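Local structure of KLLA0F20702p (Kluyveromyces lactis, 5Y5A) at residues E10-S13 with G14-K17; L84-H88 with V89-I93; Y96-N99 with W100-N104. The protein is an Est1 protein, probably part of yeast telomerase and bringing it to telomeres through Cdc13, with its N-terminal helical region included in this piece. All blocks are in the same frame, centred on the assembly; numbering follows the deposited sequence.

How the contacts relate
Contacts 2 and 3 are successive parts of helix 78-105, their centres about 17 Å apart, whereas contact 1 lies on helix 7-21, which packs against the upstream part of that helix. Contacts 1 and 2 touch, with Phe12 set against Leu84 and Thr85; contacts 1 and 3 stay about 10 Å apart at their nearest atoms. Contacts 1 and 2 are partly buried: the first turns an aromatic pair inward and the second gathers buried histidine, threonine and valine. Contact 3 is a surface contact near the end of the helix, where an oblique tyrosine-tryptophan pair and an amide-amide bond carry most of the side-chain contact.

Contact 1 (E10-S13 with G14-K17); sequences ETFS and GFQK
Ser13 O takes the shortest hydrogen bond of this helical turn, from Lys17 N at 3.0 Å, with a nearly straight N-H...O angle of 167°. The lysine side chain starts beside the same oxygen, its CG 3.3 Å from Ser13 O, and runs on extended until CE comes alongside Ser13 OG at 3.7 Å. The serine hydroxyl is there because OG stands opposite the backbone N (chi1 169°), on the flank the lysine methylenes follow. Two residues earlier, Thr11 O is engaged twice by the same residue: Phe15 N donates to it at 3.2 Å, and the Phe15 ring folds back so that Thr11 O stands over the centre of one face, 3.5 Å above the plane. Thr11 CG2 points the same way as this ring and touches its far end, 3.6 Å from Phe15 CZ. Phe12 and Phe15 form an edge-to-face, T-shaped pair, with centroids 5.1 Å apart and planes at 72°. The edge belongs to Phe15, whose CD2 sits over the Phe12 face toward its rim, 3.7 Å from Phe12 CD2. Both rings are buried between helices: Phe12 reaches Ile45 and Met48 of helix 33-53 and Leu84 of helix 78-105, while Phe15 touches Ile41 and Val89. Gln16 N completes the turn by donating to Phe12 O, and the Gln16 side chain extends to hydrogen-bond His88 through OE1. The chemistry therefore divides by face. The aromatic side of helix 7-21 is fixed by ring packing against two other helices, Gln16 adds a polar tie to one of them, and the less buried side chains of Ser13 and Lys17 meet as a hydroxyl beside a methylene (Lys17 CE), a weak contact on the more open flank.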
loop_
_atom_site.group_PDB
_atom_site.type_symbol
_atom_site.label_atom_id
_atom_site.label_comp_id
_atom_site.label_asym_id
_atom_site.label_seq_id
_atom_site.Cartn_x
_atom_site.Cartn_y
_atom_site.Cartn_z
ATOM N N GLU A 10 -29.118 -0.184 -16.480
ATOM C CA GLU A 10 -29.984 -1.193 -17.081
ATOM C C GLU A 10 -29.322 -1.855 -18.279
ATOM O O GLU A 10 -29.548 -3.032 -18.558
ATOM C CB GLU A 10 -31.315 -0.575 -17.513
ATOM C CG GLU A 10 -32.166 -0.044 -16.379
ATOM C CD GLU A 10 -33.486 0.509 -16.871
ATOM O OE1 GLU A 10 -33.593 0.798 -18.081
ATOM O OE2 GLU A 10 -34.419 0.649 -16.053
ATOM N N THR A 11 -28.511 -1.083 -18.989
ATOM C CA THR A 11 -27.867 -1.564 -20.200
ATOM C C THR A 11 -26.817 -2.623 -19.882
ATOM O O THR A 11 -26.731 -3.646 -20.559
ATOM C CB THR A 11 -27.210 -0.410 -20.977
ATOM O OG1 THR A 11 -28.182 0.613 -21.225
ATOM C CG2 THR A 11 -26.647 -0.905 -22.300
ATOM N N PHE A 12 -26.026 -2.381 -18.842
ATOM C CA PHE A 12 -24.938 -3.290 -18.500
ATOM C C PHE A 12 -25.436 -4.555 -17.824
ATOM O O PHE A 12 -24.844 -5.622 -17.981
ATOM C CB PHE A 12 -23.909 -2.583 -17.621
ATOM C CG PHE A 12 -22.828 -1.914 -18.406
ATOM C CD1 PHE A 12 -22.997 -0.626 -18.884
ATOM C CD2 PHE A 12 -21.658 -2.589 -18.703
ATOM C CE1 PHE A 12 -22.006 -0.013 -19.628
ATOM C CE2 PHE A 12 -20.663 -1.983 -19.445
ATOM C CZ PHE A 12 -20.836 -0.694 -19.907
ATOM N N SER A 13 -26.525 -4.437 -17.075
ATOM C CA SER A 13 -27.178 -5.608 -16.517
ATOM C C SER A 13 -27.586 -6.542 -17.653
ATOM O O SER A 13 -27.466 -7.763 -17.546
ATOM C CB SER A 13 -28.392 -5.205 -15.683
ATOM O OG SER A 13 -29.175 -6.335 -15.348
ATOM N N GLY A 14 -28.047 -5.948 -18.749
ATOM C CA GLY A 14 -28.432 -6.691 -19.934
ATOM C C GLY A 14 -27.271 -7.401 -20.603
ATOM O O GLY A 14 -27.434 -8.494 -21.138
ATOM N N PHE A 15 -26.096 -6.780 -20.582
ATOM C CA PHE A 15 -24.905 -7.416 -21.126
ATOM C C PHE A 15 -24.615 -8.680 -20.343
ATOM O O PHE A 15 -24.350 -9.738 -20.915
ATOM C CB PHE A 15 -23.697 -6.479 -21.069
ATOM C CG PHE A 15 -23.818 -5.279 -21.955
ATOM C CD1 PHE A 15 -24.669 -5.289 -23.040
ATOM C CD2 PHE A 15 -23.079 -4.139 -21.699
ATOM C CE1 PHE A 15 -24.783 -4.185 -23.855
ATOM C CE2 PHE A 15 -23.191 -3.031 -22.514
ATOM C CZ PHE A 15 -24.042 -3.054 -23.589
ATOM N N GLN A 16 -24.668 -8.547 -19.021
ATOM C CA GLN A 16 -24.417 -9.657 -18.115
ATOM C C GLN A 16 -25.355 -10.821 -18.411
ATOM O O GLN A 16 -24.904 -11.942 -18.643
ATOM C CB GLN A 16 -24.568 -9.199 -16.664
ATOM C CG GLN A 16 -24.224 -10.255 -15.629
ATOM C CD GLN A 16 -24.137 -9.684 -14.231
ATOM O OE1 GLN A 16 -23.777 -8.522 -14.047
ATOM N NE2 GLN A 16 -24.471 -10.496 -13.235
ATOM N N LYS A 17 -26.658 -10.544 -18.429
ATOM C CA LYS A 17 -27.663 -11.583 -18.651
ATOM C C LYS A 17 -27.503 -12.253 -20.011
ATOM O O LYS A 17 -27.710 -13.457 -20.144
ATOM C CB LYS A 17 -29.073 -11.001 -18.511
ATOM C CG LYS A 17 -29.346 -10.412 -17.134
ATOM C CD LYS A 17 -30.816 -10.083 -16.908
ATOM C CE LYS A 17 -31.023 -9.549 -15.494
ATOM N NZ LYS A 17 -32.451 -9.301 -15.164
#

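Contact 2 (L84-H88 with V89-I93); sequences LTWKH and VHYPI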
loop_
_atom_site.group_PDB
_atom_site.type_symbol
_atom_site.label_atom_id
_atom_site.label_comp_id
_atom_site.label_asym_id
_atom_site.label_seq_id
_atom_site.Cartn_x
_atom_site.Cartn_y
_atom_site.Cartn_z
ATOM N N LEU A 84 -18.710 -0.609 -14.735
ATOM C CA LEU A 84 -19.830 -1.458 -15.122
ATOM C C LEU A 84 -19.389 -2.539 -16.111
ATOM O O LEU A 84 -20.007 -3.608 -16.208
ATOM C CB LEU A 84 -20.955 -0.621 -15.733
ATOM C CG LEU A 84 -21.746 0.272 -14.777
ATOM C CD1 LEU A 84 -22.755 1.097 -15.551
ATOM C CD2 LEU A 84 -22.441 -0.560 -13.713
ATOM N N THR A 85 -18.323 -2.250 -16.851
ATOM C CA THR A 85 -17.788 -3.195 -17.819
ATOM C C THR A 85 -17.122 -4.370 -17.114
ATOM O O THR A 85 -17.357 -5.533 -17.450
ATOM C CB THR A 85 -16.778 -2.522 -18.757
ATOM O OG1 THR A 85 -17.452 -1.535 -19.552
ATOM C CG2 THR A 85 -16.142 -3.560 -19.666
ATOM N N TRP A 86 -16.290 -4.055 -16.130
ATOM C CA TRP A 86 -15.650 -5.083 -15.329
ATOM C C TRP A 86 -16.681 -5.931 -14.607
ATOM O O TRP A 86 -16.681 -7.152 -14.721
ATOM C CB TRP A 86 -14.694 -4.463 -14.313
ATOM C CG TRP A 86 -14.119 -5.484 -13.403
ATOM C CD1 TRP A 86 -14.409 -5.665 -12.083
ATOM C CD2 TRP A 86 -13.167 -6.499 -13.754
ATOM N NE1 TRP A 86 -13.687 -6.724 -11.585
ATOM C CE2 TRP A 86 -12.920 -7.251 -12.587
ATOM C CE3 TRP A 86 -12.501 -6.837 -14.934
ATOM C CZ2 TRP A 86 -12.028 -8.322 -12.574
ATOM C CZ3 TRP A 86 -11.619 -7.902 -14.917
ATOM C CH2 TRP A 86 -11.391 -8.631 -13.746
ATOM N N LYS A 87 -17.574 -5.261 -13.883
ATOM C CA LYS A 87 -18.555 -5.921 -13.027
ATOM C C LYS A 87 -19.536 -6.815 -13.777
ATOM O O LYS A 87 -19.823 -7.926 -13.338
ATOM C CB LYS A 87 -19.337 -4.873 -12.236
ATOM C CG LYS A 87 -20.310 -5.447 -11.227
ATOM C CD LYS A 87 -21.057 -4.330 -10.527
ATOM C CE LYS A 87 -22.099 -4.869 -9.568
ATOM N NZ LYS A 87 -22.895 -3.769 -8.953
ATOM N N HIS A 88 -20.048 -6.331 -14.904
ATOM C CA HIS A 88 -21.155 -7.000 -15.576
ATOM C C HIS A 88 -20.742 -7.816 -16.797
ATOM O O HIS A 88 -21.465 -8.719 -17.221
ATOM C CB HIS A 88 -22.204 -5.970 -15.987
ATOM C CG HIS A 88 -22.840 -5.271 -14.827
ATOM N ND1 HIS A 88 -23.777 -5.876 -14.018
ATOM C CD2 HIS A 88 -22.670 -4.021 -14.338
ATOM C CE1 HIS A 88 -24.159 -5.027 -13.081
ATOM N NE2 HIS A 88 -23.503 -3.895 -13.252
ATOM N N VAL A 89 -19.585 -7.499 -17.364
ATOM C CA VAL A 89 -19.145 -8.175 -18.577
ATOM C C VAL A 89 -17.918 -9.048 -18.338
ATOM O O VAL A 89 -17.934 -10.241 -18.626
ATOM C CB VAL A 89 -18.820 -7.171 -19.693
ATOM C CG1 VAL A 89 -18.395 -7.903 -20.950
ATOM C CG2 VAL A 89 -20.015 -6.275 -19.962
ATOM N N HIS A 90 -16.843 -8.444 -17.875
ATOM C CA HIS A 90 -15.604 -9.158 -17.688
ATOM C C HIS A 90 -15.501 -10.019 -16.464
ATOM O O HIS A 90 -15.132 -11.165 -16.562
ATOM C CB HIS A 90 -14.443 -8.196 -17.714
ATOM C CG HIS A 90 -14.238 -7.549 -19.035
ATOM N ND1 HIS A 90 -13.388 -6.489 -19.219
ATOM C CD2 HIS A 90 -14.780 -7.810 -20.243
ATOM C CE1 HIS A 90 -13.410 -6.125 -20.484
ATOM N NE2 HIS A 90 -14.249 -6.910 -21.126
ATOM N N TYR A 91 -15.796 -9.471 -15.307
ATOM C CA TYR A 91 -15.721 -10.274 -14.086
ATOM C C TYR A 91 -16.539 -11.573 -14.163
ATOM O O TYR A 91 -16.034 -12.628 -13.777
ATOM C CB TYR A 91 -16.165 -9.484 -12.850
ATOM C CG TYR A 91 -16.136 -10.341 -11.606
ATOM C CD1 TYR A 91 -14.941 -10.596 -10.945
ATOM C CD2 TYR A 91 -17.296 -10.927 -11.112
ATOM C CE1 TYR A 91 -14.904 -11.396 -9.818
ATOM C CE2 TYR A 91 -17.268 -11.728 -9.986
ATOM C CZ TYR A 91 -16.073 -11.958 -9.342
ATOM O OH TYR A 91 -16.047 -12.752 -8.222
ATOM N N PRO A 92 -17.801 -11.508 -14.640
ATOM C CA PRO A 92 -18.556 -12.767 -14.676
ATOM C C PRO A 92 -17.947 -13.813 -15.608
ATOM O O PRO A 92 -18.069 -15.008 -15.340
ATOM C CB PRO A 92 -19.939 -12.334 -15.176
ATOM C CG PRO A 92 -19.717 -11.035 -15.851
ATOM C CD PRO A 92 -18.638 -10.372 -15.066
ATOM N N ILE A 93 -17.301 -13.371 -16.681
ATOM C CA ILE A 93 -16.580 -14.288 -17.556
ATOM C C ILE A 93 -15.398 -14.914 -16.819
ATOM O O ILE A 93 -15.253 -16.134 -16.790
ATOM C CB ILE A 93 -16.064 -13.587 -18.822
ATOM C CG1 ILE A 93 -17.229 -13.089 -19.679
ATOM C CG2 ILE A 93 -15.197 -14.533 -19.634
ATOM C CD1 ILE A 93 -16.791 -12.278 -20.885
#
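Thr85 and His90 lie side by side, the threonine CG2 over one face of the imidazole, 4.0 Å from its centroid, in a CH-pi contact. This is the tight side, buried together with Val89. Both nitrogens of the His90 ring are bonded, ND1 to Tyr134 and NE2 to His42, so the ring is held between helices 113-144 and 33-53. Thr85 O accepts from two backbone donors, His90 N in the carbonyl plane and Val89 N from above it. On the looser, partly exposed side, Trp86, its CG opposite the backbone N (chi1 175°), swings its indole down the helix: CE3 comes 3.7 Å from His90 CB, and Tyr91 CB sits over the five-membered ring, 4.0 Å from its centroid. An alanine in place of Trp86 is likely to strip this cover from Tyr91 CB and His90 CB and deprive Tyr194 of its stacking partner. Lys87, exposed, marks the solvent edge. The bonds from His90 N to Thr85 O and from Tyr91 N to Trp86 O span five residues. Pro92, lacking an N-H, follows where the helix kinks: the arrangement is a pi-type turn leading into a proline kink, within an all-helical Est1 region of the TPR clan.

Contact 3 (Y96-N99 with W100-N104); sequences YFQN and WRNRN
Trp100 lies alongside Tyr96 one helical turn away, both side chains pointing the same way, and can be followed outward atom by atom. Its CB rests 3.3 Å from Tyr96 O, the carbonyl that also accepts Trp100 N. From there the indole is turned off the usual staggered positions (chi1 -136°), which brings CD1 and NE1 to the tyrosine. CD1 meets the end of the phenol, 3.6 Å from Tyr96 CZ and 3.5 Å from Tyr96 OH, and NE1 follows at 3.6 Å from the same OH. The two rings meet obliquely, with planes at 53°. Outside the turn, the Trp100 side chain also touches Leu119 of helix 113-144. On another flank, Gln98 bends at its second torsion, bringing its amide round to Asn102. Gln98 NE2 donates to Asn102 OD1 at 3.3 Å, with the acceptor in the glutamine amide plane but the N-H...O angle only 143°. Asn102 N meanwhile donates to Gln98 O at 2.9 Å, so backbone and side chains link the same two residues. Arg101 extends away and carries its charge to a salt bridge with Asp210. The contact thus rests on a grazing aromatic pair and one long, bent amide bond, a modest side-chain contribution beside the backbone bonds of the helix.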
loop_
_atom_site.group_PDB
_atom_site.type_symbol
_atom_site.label_atom_id
_atom_site.label_comp_id
_atom_site.label_asym_id
_atom_site.label_seq_id
_atom_site.Cartn_x
_atom_site.Cartn_y
_atom_site.Cartn_z
ATOM N N TYR A 96 -16.231 -17.506 -14.231
ATOM C CA TYR A 96 -16.630 -18.800 -14.785
ATOM C C TYR A 96 -15.419 -19.661 -15.112
ATOM O O TYR A 96 -15.440 -20.874 -14.916
ATOM C CB TYR A 96 -17.492 -18.613 -16.036
ATOM C CG TYR A 96 -17.887 -19.912 -16.711
ATOM C CD1 TYR A 96 -18.959 -20.663 -16.244
ATOM C CD2 TYR A 96 -17.190 -20.385 -17.820
ATOM C CE1 TYR A 96 -19.324 -21.852 -16.857
ATOM C CE2 TYR A 96 -17.549 -21.573 -18.442
ATOM C CZ TYR A 96 -18.616 -22.302 -17.955
ATOM O OH TYR A 96 -18.979 -23.482 -18.567
ATOM N N PHE A 97 -14.368 -19.030 -15.620
ATOM C CA PHE A 97 -13.119 -19.727 -15.897
ATOM C C PHE A 97 -12.431 -20.185 -14.611
ATOM O O PHE A 97 -11.748 -21.211 -14.597
ATOM C CB PHE A 97 -12.181 -18.834 -16.710
ATOM C CG PHE A 97 -12.531 -18.767 -18.165
ATOM C CD1 PHE A 97 -13.612 -18.023 -18.597
ATOM C CD2 PHE A 97 -11.778 -19.454 -19.100
ATOM C CE1 PHE A 97 -13.938 -17.968 -19.937
ATOM C CE2 PHE A 97 -12.100 -19.405 -20.440
ATOM C CZ PHE A 97 -13.179 -18.659 -20.860
ATOM N N GLN A 98 -12.672 -19.465 -13.531
ATOM C CA GLN A 98 -12.114 -19.816 -12.247
ATOM C C GLN A 98 -12.818 -21.060 -11.760
ATOM O O GLN A 98 -12.197 -22.073 -11.516
ATOM C CB GLN A 98 -12.312 -18.672 -11.261
ATOM C CG GLN A 98 -11.649 -18.880 -9.919
ATOM C CD GLN A 98 -10.145 -18.911 -10.004
ATOM O OE1 GLN A 98 -9.521 -17.921 -10.324
ATOM N NE2 GLN A 98 -9.560 -20.053 -9.699
ATOM N N ASN A 99 -14.127 -20.972 -11.628
ATOM C CA ASN A 99 -14.947 -22.105 -11.197
ATOM C C ASN A 99 -14.617 -23.368 -11.967
ATOM O O ASN A 99 -14.498 -24.454 -11.400
ATOM C CB ASN A 99 -16.433 -21.790 -11.365
ATOM C CG ASN A 99 -16.895 -20.680 -10.452
ATOM O OD1 ASN A 99 -16.089 -19.888 -9.962
ATOM N ND2 ASN A 99 -18.202 -20.618 -10.212
ATOM N N TRP A 100 -14.468 -23.207 -13.274
ATOM C CA TRP A 100 -14.164 -24.324 -14.142
ATOM C C TRP A 100 -12.749 -24.839 -13.889
ATOM O O TRP A 100 -12.533 -26.046 -13.834
ATOM C CB TRP A 100 -14.338 -23.917 -15.601
ATOM C CG TRP A 100 -15.058 -24.941 -16.407
ATOM C CD1 TRP A 100 -16.377 -24.924 -16.778
ATOM C CD2 TRP A 100 -14.511 -26.149 -16.933
ATOM N NE1 TRP A 100 -16.675 -26.042 -17.509
ATOM C CE2 TRP A 100 -15.545 -26.811 -17.619
ATOM C CE3 TRP A 100 -13.241 -26.734 -16.898
ATOM C CZ2 TRP A 100 -15.349 -28.024 -18.257
ATOM C CZ3 TRP A 100 -13.052 -27.930 -17.526
ATOM C CH2 TRP A 100 -14.097 -28.562 -18.197
ATOM N N ARG A 101 -11.785 -23.931 -13.742
ATOM C CA ARG A 101 -10.410 -24.331 -13.441
ATOM C C ARG A 101 -10.352 -25.136 -12.153
ATOM O O ARG A 101 -9.544 -26.055 -12.009
ATOM C CB ARG A 101 -9.490 -23.116 -13.319
ATOM C CG ARG A 101 -8.052 -23.485 -12.963
ATOM C CD ARG A 101 -7.262 -22.286 -12.458
ATOM N NE ARG A 101 -5.864 -22.626 -12.200
ATOM C CZ ARG A 101 -5.393 -23.008 -11.017
ATOM N NH1 ARG A 101 -6.210 -23.101 -9.973
ATOM N NH2 ARG A 101 -4.104 -23.299 -10.882
ATOM N N ASN A 102 -11.220 -24.784 -11.215
ATOM C CA ASN A 102 -11.283 -25.487 -9.949
ATOM C C ASN A 102 -12.003 -26.830 -10.069
ATOM O O ASN A 102 -12.020 -27.612 -9.121
ATOM C CB ASN A 102 -11.949 -24.604 -8.900
ATOM C CG ASN A 102 -11.210 -23.297 -8.697
ATOM O OD1 ASN A 102 -10.002 -23.208 -8.929
ATOM N ND2 ASN A 102 -11.933 -22.274 -8.267
ATOM N N ARG A 103 -12.594 -27.098 -11.232
ATOM C CA ARG A 103 -13.095 -28.439 -11.533
ATOM C C ARG A 103 -11.920 -29.346 -11.867
ATOM O O ARG A 103 -11.958 -30.551 -11.627
ATOM C CB ARG A 103 -14.082 -28.433 -12.703
ATOM C CG ARG A 103 -15.551 -28.447 -12.326
ATOM C CD ARG A 103 -16.330 -29.286 -13.334
ATOM N NE ARG A 103 -17.772 -29.264 -13.103
ATOM C CZ ARG A 103 -18.645 -29.977 -13.809
ATOM N NH1 ARG A 103 -19.941 -29.902 -13.538
ATOM N NH2 ARG A 103 -18.221 -30.765 -14.787
ATOM N N ASN A 104 -10.877 -28.743 -12.430
ATOM C CA ASN A 104 -9.673 -29.457 -12.834
ATOM C C ASN A 104 -8.843 -29.927 -11.638
ATOM O O ASN A 104 -8.412 -31.079 -11.589
ATOM C CB ASN A 104 -8.827 -28.558 -13.742
ATOM C CG ASN A 104 -7.737 -29.316 -14.478
ATOM O OD1 ASN A 104 -7.191 -30.301 -13.981
ATOM N ND2 ASN A 104 -7.409 -28.847 -15.677
#